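Local coordinates for NigD-like protein (Bacteroides vulgatus ATCC 8482, PDB 3K6O), which is of unknown function but probably combines an N-terminal OB domain with a C-terminal beta sandwich and is probably a lipoprotein, at residues 39-45 with 73-79; 59-63 with 215-220; 89-95 with 135-141. All coordinates share one frame; numbering follows the deposited sequence.

Contact 1: residues 39-45 with 73-79; sequences EKLWVVQ and FAYNIRL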
# COMPACT_ATOMS: atom_id res chain seq x y z
N GLU A 39 12.43 -2.77 10.23
CA GLU A 39 12.53 -3.39 11.54
C GLU A 39 11.60 -4.59 11.66
O GLU A 39 10.45 -4.55 11.24
CB GLU A 39 12.19 -2.40 12.64
CG GLU A 39 13.21 -1.29 12.74
CD GLU A 39 12.92 -0.36 13.89
OE1 GLU A 39 11.72 -0.07 14.14
OE2 GLU A 39 13.88 0.02 14.57
N LYS A 40 12.10 -5.66 12.27
CA LYS A 40 11.37 -6.90 12.41
C LYS A 40 10.81 -6.95 13.82
O LYS A 40 11.55 -6.74 14.80
CB LYS A 40 12.29 -8.09 12.20
CG LYS A 40 12.97 -8.17 10.83
CD LYS A 40 13.76 -9.48 10.76
CE LYS A 40 15.17 -9.29 10.20
NZ LYS A 40 15.15 -8.76 8.77
N LEU A 41 9.53 -7.28 13.91
CA LEU A 41 8.81 -7.31 15.17
C LEU A 41 8.43 -8.73 15.52
O LEU A 41 7.83 -9.44 14.68
CB LEU A 41 7.55 -6.44 15.07
CG LEU A 41 7.73 -4.99 14.59
CD1 LEU A 41 6.39 -4.26 14.56
CD2 LEU A 41 8.74 -4.26 15.47
N TRP A 42 8.79 -9.17 16.73
CA TRP A 42 8.34 -10.43 17.23
C TRP A 42 7.06 -10.32 18.07
O TRP A 42 7.00 -9.54 19.06
CB TRP A 42 9.44 -11.09 18.07
CG TRP A 42 9.08 -12.49 18.43
CD1 TRP A 42 8.66 -12.95 19.64
CD2 TRP A 42 9.07 -13.62 17.55
NE1 TRP A 42 8.40 -14.30 19.57
CE2 TRP A 42 8.65 -14.74 18.30
CE3 TRP A 42 9.38 -13.80 16.19
CZ2 TRP A 42 8.51 -16.02 17.74
CZ3 TRP A 42 9.25 -15.07 15.62
CH2 TRP A 42 8.82 -16.16 16.40
N VAL A 43 6.06 -11.12 17.72
CA VAL A 43 4.77 -11.09 18.43
C VAL A 43 4.79 -11.94 19.70
O VAL A 43 4.83 -13.17 19.62
CB VAL A 43 3.59 -11.54 17.52
CG1 VAL A 43 2.25 -11.42 18.27
CG2 VAL A 43 3.56 -10.73 16.19
N VAL A 44 4.77 -11.29 20.87
CA VAL A 44 4.77 -12.02 22.13
C VAL A 44 3.39 -12.00 22.79
O VAL A 44 3.15 -12.80 23.66
CB VAL A 44 5.84 -11.49 23.15
CG1 VAL A 44 7.24 -11.69 22.59
CG2 VAL A 44 5.60 -9.99 23.49
N GLN A 45 2.51 -11.08 22.40
CA GLN A 45 1.12 -11.08 22.82
C GLN A 45 0.25 -10.74 21.61
O GLN A 45 0.66 -9.96 20.75
CB GLN A 45 0.89 -10.06 23.94
CG GLN A 45 1.64 -10.37 25.28
CD GLN A 45 1.58 -9.25 26.29
OE1 GLN A 45 0.92 -8.24 26.07
NE2 GLN A 45 2.30 -9.42 27.42
N PHE A 73 15.18 -9.35 16.00
CA PHE A 73 13.90 -8.66 16.09
C PHE A 73 14.13 -7.42 16.90
O PHE A 73 14.61 -7.49 18.03
CB PHE A 73 12.81 -9.56 16.70
CG PHE A 73 12.60 -10.81 15.92
CD1 PHE A 73 11.93 -10.78 14.73
CD2 PHE A 73 13.16 -12.01 16.31
CE1 PHE A 73 11.79 -11.92 13.94
CE2 PHE A 73 13.02 -13.15 15.55
CZ PHE A 73 12.32 -13.10 14.36
N ALA A 74 13.85 -6.27 16.29
CA ALA A 74 14.08 -5.00 16.94
C ALA A 74 13.26 -4.88 18.23
O ALA A 74 13.76 -4.35 19.22
CB ALA A 74 13.72 -3.85 15.98
N TYR A 75 11.99 -5.31 18.17
CA TYR A 75 11.06 -5.21 19.29
C TYR A 75 10.17 -6.44 19.42
O TYR A 75 9.87 -7.11 18.44
CB TYR A 75 10.14 -4.00 19.12
CG TYR A 75 10.85 -2.68 19.07
CD1 TYR A 75 11.17 -2.00 20.25
CD2 TYR A 75 11.16 -2.09 17.86
CE1 TYR A 75 11.81 -0.79 20.21
CE2 TYR A 75 11.81 -0.88 17.82
CZ TYR A 75 12.12 -0.23 18.99
OH TYR A 75 12.76 0.97 18.93
N ASN A 76 9.76 -6.70 20.65
CA ASN A 76 8.71 -7.65 20.98
C ASN A 76 7.46 -6.83 21.15
O ASN A 76 7.48 -5.82 21.87
CB ASN A 76 9.01 -8.39 22.27
CG ASN A 76 10.22 -9.27 22.17
OD1 ASN A 76 10.53 -9.81 21.09
ND2 ASN A 76 10.90 -9.48 23.31
N ILE A 77 6.37 -7.24 20.49
CA ILE A 77 5.14 -6.45 20.49
C ILE A 77 3.91 -7.23 20.93
O ILE A 77 3.91 -8.46 20.96
CB ILE A 77 4.86 -5.82 19.07
CG1 ILE A 77 4.51 -6.91 18.04
CG2 ILE A 77 6.06 -5.04 18.59
CD1 ILE A 77 3.67 -6.44 16.84
N ARG A 78 2.87 -6.48 21.28
CA ARG A 78 1.53 -7.00 21.36
C ARG A 78 0.82 -6.59 20.08
O ARG A 78 0.80 -5.40 19.72
CB ARG A 78 0.76 -6.44 22.58
CG ARG A 78 -0.67 -6.86 22.61
CD ARG A 78 -1.36 -6.60 23.91
NE ARG A 78 -1.29 -5.22 24.33
CZ ARG A 78 -0.60 -4.77 25.38
NH1 ARG A 78 0.14 -5.58 26.13
NH2 ARG A 78 -0.63 -3.48 25.66
N LEU A 79 0.22 -7.56 19.41
CA LEU A 79 -0.57 -7.29 18.22
C LEU A 79 -2.02 -7.10 18.68
O LEU A 79 -2.68 -8.07 18.99
CB LEU A 79 -0.46 -8.46 17.23
CG LEU A 79 -1.30 -8.37 15.96
CD1 LEU A 79 -0.92 -7.11 15.12
CD2 LEU A 79 -1.16 -9.64 15.15
O HOH W 1 14.75 -5.84 13.14
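Trp42 and Phe73 meet at the start of this parallel strand pair. Trp42 CE3 lies over one face of the Phe73 ring, 3.5 Å from CZ, with the two ring planes at 50°. Trp42 CG is anti to the backbone N (chi1 -171°), which carries the indole toward Phe73. Asn76 OD1 sits 3.5 Å from Trp42 CB, while Asn76 ND2 is held by Glu67 and Glu70. On the other face of the strands, Leu41 CD2 packs on Tyr75 CB, and Ile77 CG2 lies against Leu41 CB at 4.1 Å. At the far end, Gln45 OE1 takes a hydrogen bond from Arg78 NH1 at 2.8 Å. NH1 lies in the carbonyl plane of Gln45, and OE1 is only 5° out of the guanidinium plane. Arg78 NE is bound by Asn80. The backbone sets these positions: Trp42 N bonds to Tyr75 O at 2.9 Å, and Ile77 N to Trp42 O. Ile77 O then accepts from both Val44 N and Gln45 N. These two bonds to one carbonyl mark a beta bulge, where the register shifts by one. Phe73 also meets Tyr28 and Tyr32 edge-to-face. Such a parallel pairing in a curled, largely antiparallel set of strands is consistent with the OB fold of this N-terminal domain.

Contact 2: residues 59-63 with 215-220; sequences IFGNY and FNPLDL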
# COMPACT_ATOMS: atom_id res chain seq x y z
N ILE A 59 -0.50 -6.13 6.16
CA ILE A 59 -1.52 -5.67 7.12
C ILE A 59 -1.40 -4.19 7.46
O ILE A 59 -0.32 -3.58 7.38
CB ILE A 59 -1.48 -6.53 8.43
CG1 ILE A 59 -0.21 -6.27 9.26
CG2 ILE A 59 -1.57 -7.99 8.07
CD1 ILE A 59 -0.20 -6.97 10.64
N PHE A 60 -2.53 -3.62 7.89
CA PHE A 60 -2.57 -2.30 8.52
C PHE A 60 -2.92 -2.63 9.97
O PHE A 60 -4.02 -3.11 10.28
CB PHE A 60 -3.63 -1.45 7.82
CG PHE A 60 -3.66 -0.01 8.23
CD1 PHE A 60 -2.51 0.77 8.26
CD2 PHE A 60 -4.86 0.61 8.52
CE1 PHE A 60 -2.56 2.13 8.62
CE2 PHE A 60 -4.92 1.95 8.88
CZ PHE A 60 -3.79 2.71 8.92
N GLY A 61 -1.95 -2.45 10.85
CA GLY A 61 -2.03 -3.01 12.18
C GLY A 61 -1.94 -2.04 13.32
O GLY A 61 -1.57 -0.89 13.13
N ASN A 62 -2.30 -2.54 14.50
CA ASN A 62 -2.27 -1.83 15.76
C ASN A 62 -1.30 -2.56 16.72
O ASN A 62 -1.62 -3.63 17.19
CB ASN A 62 -3.69 -1.79 16.34
CG ASN A 62 -3.78 -1.08 17.66
OD1 ASN A 62 -2.80 -0.98 18.41
ND2 ASN A 62 -4.96 -0.58 17.97
N TYR A 63 -0.15 -1.95 17.00
CA TYR A 63 0.92 -2.56 17.80
C TYR A 63 1.18 -1.78 19.06
O TYR A 63 1.03 -0.56 19.09
CB TYR A 63 2.23 -2.64 16.98
CG TYR A 63 2.00 -2.88 15.51
CD1 TYR A 63 1.41 -4.07 15.07
CD2 TYR A 63 2.31 -1.92 14.57
CE1 TYR A 63 1.15 -4.30 13.72
CE2 TYR A 63 2.06 -2.14 13.18
CZ TYR A 63 1.46 -3.34 12.79
OH TYR A 63 1.19 -3.59 11.48
N PHE A 215 -1.35 7.71 11.38
CA PHE A 215 -2.72 7.15 11.43
C PHE A 215 -3.16 6.96 12.86
O PHE A 215 -2.33 6.93 13.76
CB PHE A 215 -2.78 5.80 10.71
CG PHE A 215 -2.46 5.87 9.25
CD1 PHE A 215 -3.37 6.44 8.36
CD2 PHE A 215 -1.28 5.34 8.75
CE1 PHE A 215 -3.08 6.51 7.01
CE2 PHE A 215 -0.99 5.42 7.40
CZ PHE A 215 -1.89 6.00 6.53
N ASN A 216 -4.46 6.80 13.06
CA ASN A 216 -4.96 6.43 14.39
C ASN A 216 -5.98 5.27 14.34
O ASN A 216 -6.30 4.78 13.26
CB ASN A 216 -5.48 7.66 15.13
CG ASN A 216 -6.47 8.45 14.34
OD1 ASN A 216 -7.37 7.89 13.70
ND2 ASN A 216 -6.33 9.77 14.39
N PRO A 217 -6.44 4.79 15.51
CA PRO A 217 -7.34 3.64 15.52
C PRO A 217 -8.60 3.75 14.65
O PRO A 217 -9.04 2.76 14.07
CB PRO A 217 -7.71 3.50 17.00
CG PRO A 217 -6.44 3.96 17.69
CD PRO A 217 -6.02 5.15 16.88
N LEU A 218 -9.18 4.94 14.55
CA LEU A 218 -10.36 5.12 13.72
C LEU A 218 -10.04 4.78 12.29
O LEU A 218 -10.86 4.17 11.59
CB LEU A 218 -10.92 6.55 13.82
CG LEU A 218 -12.28 6.80 13.12
CD1 LEU A 218 -13.39 5.83 13.61
CD2 LEU A 218 -12.71 8.25 13.32
N ASP A 219 -8.81 5.12 11.86
CA ASP A 219 -8.39 4.86 10.47
C ASP A 219 -8.45 3.37 10.20
O ASP A 219 -8.93 2.94 9.15
CB ASP A 219 -6.96 5.38 10.19
CG ASP A 219 -6.87 6.90 10.22
OD1 ASP A 219 -7.78 7.57 9.69
OD2 ASP A 219 -5.87 7.41 10.76
N LEU A 220 -7.97 2.58 11.17
CA LEU A 220 -8.04 1.13 11.06
C LEU A 220 -9.49 0.62 11.21
O LEU A 220 -9.93 -0.20 10.40
CB LEU A 220 -7.13 0.49 12.10
CG LEU A 220 -7.27 -1.02 12.30
CD1 LEU A 220 -7.01 -1.77 11.00
CD2 LEU A 220 -6.31 -1.50 13.37
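Phe60 projects from a strand of the OB domain and meets Phe215 and Leu220 near the chain's C-terminus. The strand packs on the first turn of the C-terminal helix and the loop residue before it, with a T-shaped aromatic pair at one end. No hydrogen bond crosses between the segments.

The Phe60 side chain can be followed outward from CB. Its CG stands anti to the backbone N (chi1 -172°), and the ring reaches out toward the residues of 215-220. Along one edge, CD2 is 4.1 Å from Leu220 CD1. Further along that edge, CE2 approaches Leu220 N and CA and the carbonyl carbon of Asp219. Along the other edge, CE1 lies 3.5 Å from Phe215 CD2. The outermost atom, CZ, comes to 3.4 Å from Phe215 CG. The edge of Phe60 thus points into the face of Phe215, with the planes at 88° and the ring centres 4.9 Å apart. CZ sits toward the rim of that face.

Leu220 runs past Phe60 in the opposite direction. Its CD1 touches Phe60 O at 3.4 Å, and its CD2 rests on Asn62 CB at 4.0 Å. The amide end of Asn62 is engaged elsewhere, with OD1 bound by Asn80. Ile17 and Met19 of strand 16-23, Val85 and Leu223 also pack on Phe60. Neighbouring strands 16-23 and 75-93 and the C-terminal tail thus all contribute to its packing.

The turn that presents Phe215 is tied to the helix start. Asn216 occupies the N-cap position before helix 217-221. Asp219 OD1 forms a salt bridge with Arg121. Its other oxygen, OD2, accepts a hydrogen bond from Asn216 N at 2.8 Å, on the anti side of the carboxylate and 28° out of its plane.

Contact 3: residues 89-95 with 135-141; sequences KIIGLNP and NLVVNEM
Ile91 N gives a hydrogen bond to Leu136 O at 3.2 Å, and Ile91 O accepts one from Val138 N. Leu93 N bonds to Val138 O at 2.9 Å, with the donor tilted 28° from the carbonyl plane, and Leu93 O takes Glu140 N. Asn97 OD1 accepts from Asn94 N, and its ND2 gives to Gly92 O. At the Lys89 end one water donates to Lys89 O and accepts from Asn135 ND2 and Leu136 N. This is a parallel strand pair in the C-terminal beta sandwich domain. Val137 also makes a backbone hydrogen bond with Glu153 on strand 149-157. Apolar side chains also meet across the pair. Ile90 CG2 meets Val138 CG2 at 3.7 Å, and Val137 CG2 lies 3.8 Å from Leu93 CB. At the strand end, Asn139 makes an Asx turn: its OD1 accepts from Met141 N at 3.0 Å, while ND2 is held by the Glu153 carboxylate. Asn139 CG is anti to the backbone N (chi1 -168°), which lays the amide alongside Leu93. An alanine at Asn139 would remove both amide bonds and would probably leave Met141 N and Glu153 without these mates. Selenomethionine Met141 packs its CG on Pro95 CD at 3.6 Å.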
# COMPACT_ATOMS: atom_id res chain seq x y z
N LYS A 89 -0.20 -6.24 -8.16
CA LYS A 89 0.93 -6.05 -9.05
C LYS A 89 0.67 -4.83 -9.92
O LYS A 89 -0.46 -4.54 -10.26
CB LYS A 89 1.05 -7.24 -10.00
CG LYS A 89 1.48 -8.54 -9.34
CD LYS A 89 0.97 -9.73 -10.21
CE LYS A 89 1.29 -11.09 -9.60
NZ LYS A 89 0.45 -11.38 -8.37
N ILE A 90 1.75 -4.18 -10.33
CA ILE A 90 1.71 -3.26 -11.47
C ILE A 90 1.31 -4.02 -12.75
O ILE A 90 1.66 -5.18 -12.96
CB ILE A 90 3.05 -2.52 -11.61
CG1 ILE A 90 3.22 -1.57 -10.41
CG2 ILE A 90 3.17 -1.77 -13.00
CD1 ILE A 90 4.57 -0.84 -10.31
N ILE A 91 0.53 -3.37 -13.60
CA ILE A 91 0.21 -3.92 -14.91
C ILE A 91 0.56 -2.94 -16.03
O ILE A 91 0.73 -1.74 -15.82
CB ILE A 91 -1.30 -4.29 -15.02
CG1 ILE A 91 -2.17 -3.07 -14.89
CG2 ILE A 91 -1.72 -5.36 -13.97
CD1 ILE A 91 -3.71 -3.35 -15.27
N GLY A 92 0.60 -3.47 -17.25
CA GLY A 92 0.82 -2.67 -18.46
C GLY A 92 -0.49 -2.13 -18.98
O GLY A 92 -1.48 -2.85 -19.03
N LEU A 93 -0.52 -0.84 -19.29
CA LEU A 93 -1.65 -0.21 -19.92
C LEU A 93 -1.32 -0.04 -21.41
O LEU A 93 -0.35 0.62 -21.76
CB LEU A 93 -1.91 1.16 -19.26
CG LEU A 93 -2.83 2.10 -20.01
CD1 LEU A 93 -4.23 1.46 -20.18
CD2 LEU A 93 -2.92 3.53 -19.35
N ASN A 94 -2.13 -0.63 -22.28
CA ASN A 94 -1.88 -0.59 -23.71
C ASN A 94 -3.21 -0.30 -24.44
O ASN A 94 -4.22 -0.25 -23.80
CB ASN A 94 -1.23 -1.90 -24.13
CG ASN A 94 -2.08 -3.10 -23.84
OD1 ASN A 94 -3.21 -3.21 -24.32
ND2 ASN A 94 -1.56 -4.04 -23.08
N PRO A 95 -3.19 -0.06 -25.76
CA PRO A 95 -4.45 0.27 -26.45
C PRO A 95 -5.55 -0.78 -26.32
O PRO A 95 -6.73 -0.43 -26.33
CB PRO A 95 -4.01 0.37 -27.91
CG PRO A 95 -2.64 0.85 -27.83
CD PRO A 95 -2.03 0.14 -26.65
N ASN A 135 -6.08 0.19 -10.29
CA ASN A 135 -4.78 -0.30 -10.78
C ASN A 135 -3.68 0.78 -10.83
O ASN A 135 -3.94 1.99 -10.95
CB ASN A 135 -4.95 -0.88 -12.18
CG ASN A 135 -5.66 -2.21 -12.19
OD1 ASN A 135 -6.83 -2.31 -12.65
ND2 ASN A 135 -5.00 -3.22 -11.75
N LEU A 136 -2.45 0.32 -10.77
CA LEU A 136 -1.25 1.13 -10.95
C LEU A 136 -0.57 0.63 -12.19
O LEU A 136 -0.16 -0.54 -12.26
CB LEU A 136 -0.29 0.98 -9.77
CG LEU A 136 0.93 1.91 -9.74
CD1 LEU A 136 0.49 3.38 -9.66
CD2 LEU A 136 1.84 1.55 -8.58
N VAL A 137 -0.52 1.47 -13.22
CA VAL A 137 -0.17 1.00 -14.52
C VAL A 137 1.05 1.71 -15.05
O VAL A 137 1.30 2.85 -14.71
CB VAL A 137 -1.35 1.21 -15.47
CG1 VAL A 137 -2.66 0.69 -14.81
CG2 VAL A 137 -1.43 2.68 -15.85
N VAL A 138 1.78 1.02 -15.90
CA VAL A 138 2.74 1.65 -16.81
C VAL A 138 2.08 1.95 -18.13
O VAL A 138 1.58 1.04 -18.79
CB VAL A 138 3.95 0.74 -17.06
CG1 VAL A 138 5.03 1.43 -18.01
CG2 VAL A 138 4.55 0.30 -15.72
N ASN A 139 2.06 3.21 -18.52
CA ASN A 139 1.39 3.62 -19.74
C ASN A 139 2.30 3.34 -20.93
O ASN A 139 3.29 4.06 -21.13
CB ASN A 139 1.05 5.11 -19.68
CG ASN A 139 0.08 5.54 -20.81
OD1 ASN A 139 0.09 4.93 -21.85
ND2 ASN A 139 -0.71 6.63 -20.61
N GLU A 140 1.96 2.32 -21.71
CA GLU A 140 2.79 1.90 -22.81
C GLU A 140 2.46 2.63 -24.12
O GLU A 140 3.02 2.28 -25.17
CB GLU A 140 2.68 0.38 -22.99
CG GLU A 140 3.16 -0.41 -21.74
CD GLU A 140 2.85 -1.89 -21.79
OE1 GLU A 140 2.16 -2.29 -22.71
OE2 GLU A 140 3.32 -2.65 -20.91
N MSE A 141 1.59 3.64 -24.06
CA MSE A 141 1.12 4.37 -25.23
C MSE A 141 1.79 5.76 -25.47
O MSE A 141 1.50 6.42 -26.48
CB MSE A 141 -0.42 4.63 -25.10
CG MSE A 141 -1.29 3.39 -25.30
SE MSE A 141 -3.16 3.78 -25.11
CE MSE A 141 -3.27 3.27 -23.19
O HOH W 2 -2.71 -2.73 -10.41

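Strand 75-93 links contacts 1 and 3. It pairs with 40-43 and 45-46 near its start and with 133-139 near its end. Their centres are 37 Å apart, and they lie in the N-terminal and C-terminal domains, on opposite sides of the chain's centre. Contacts 1 and 2 are close, with centres 16 Å apart, and they touch. Tyr63 CD1 lies 3.7 Å from Ile77 CD1, and Tyr63 CE1 lies 3.8 Å from Leu79 CD1. Contact 2 is about 14 Å from contact 3 at the nearest atoms. The side chains of Gln45 in contact 1 and Glu140 in contact 3 are each about 3 Å from a tetraethylene glycol, probably from the crystallisation liquor, at separate places.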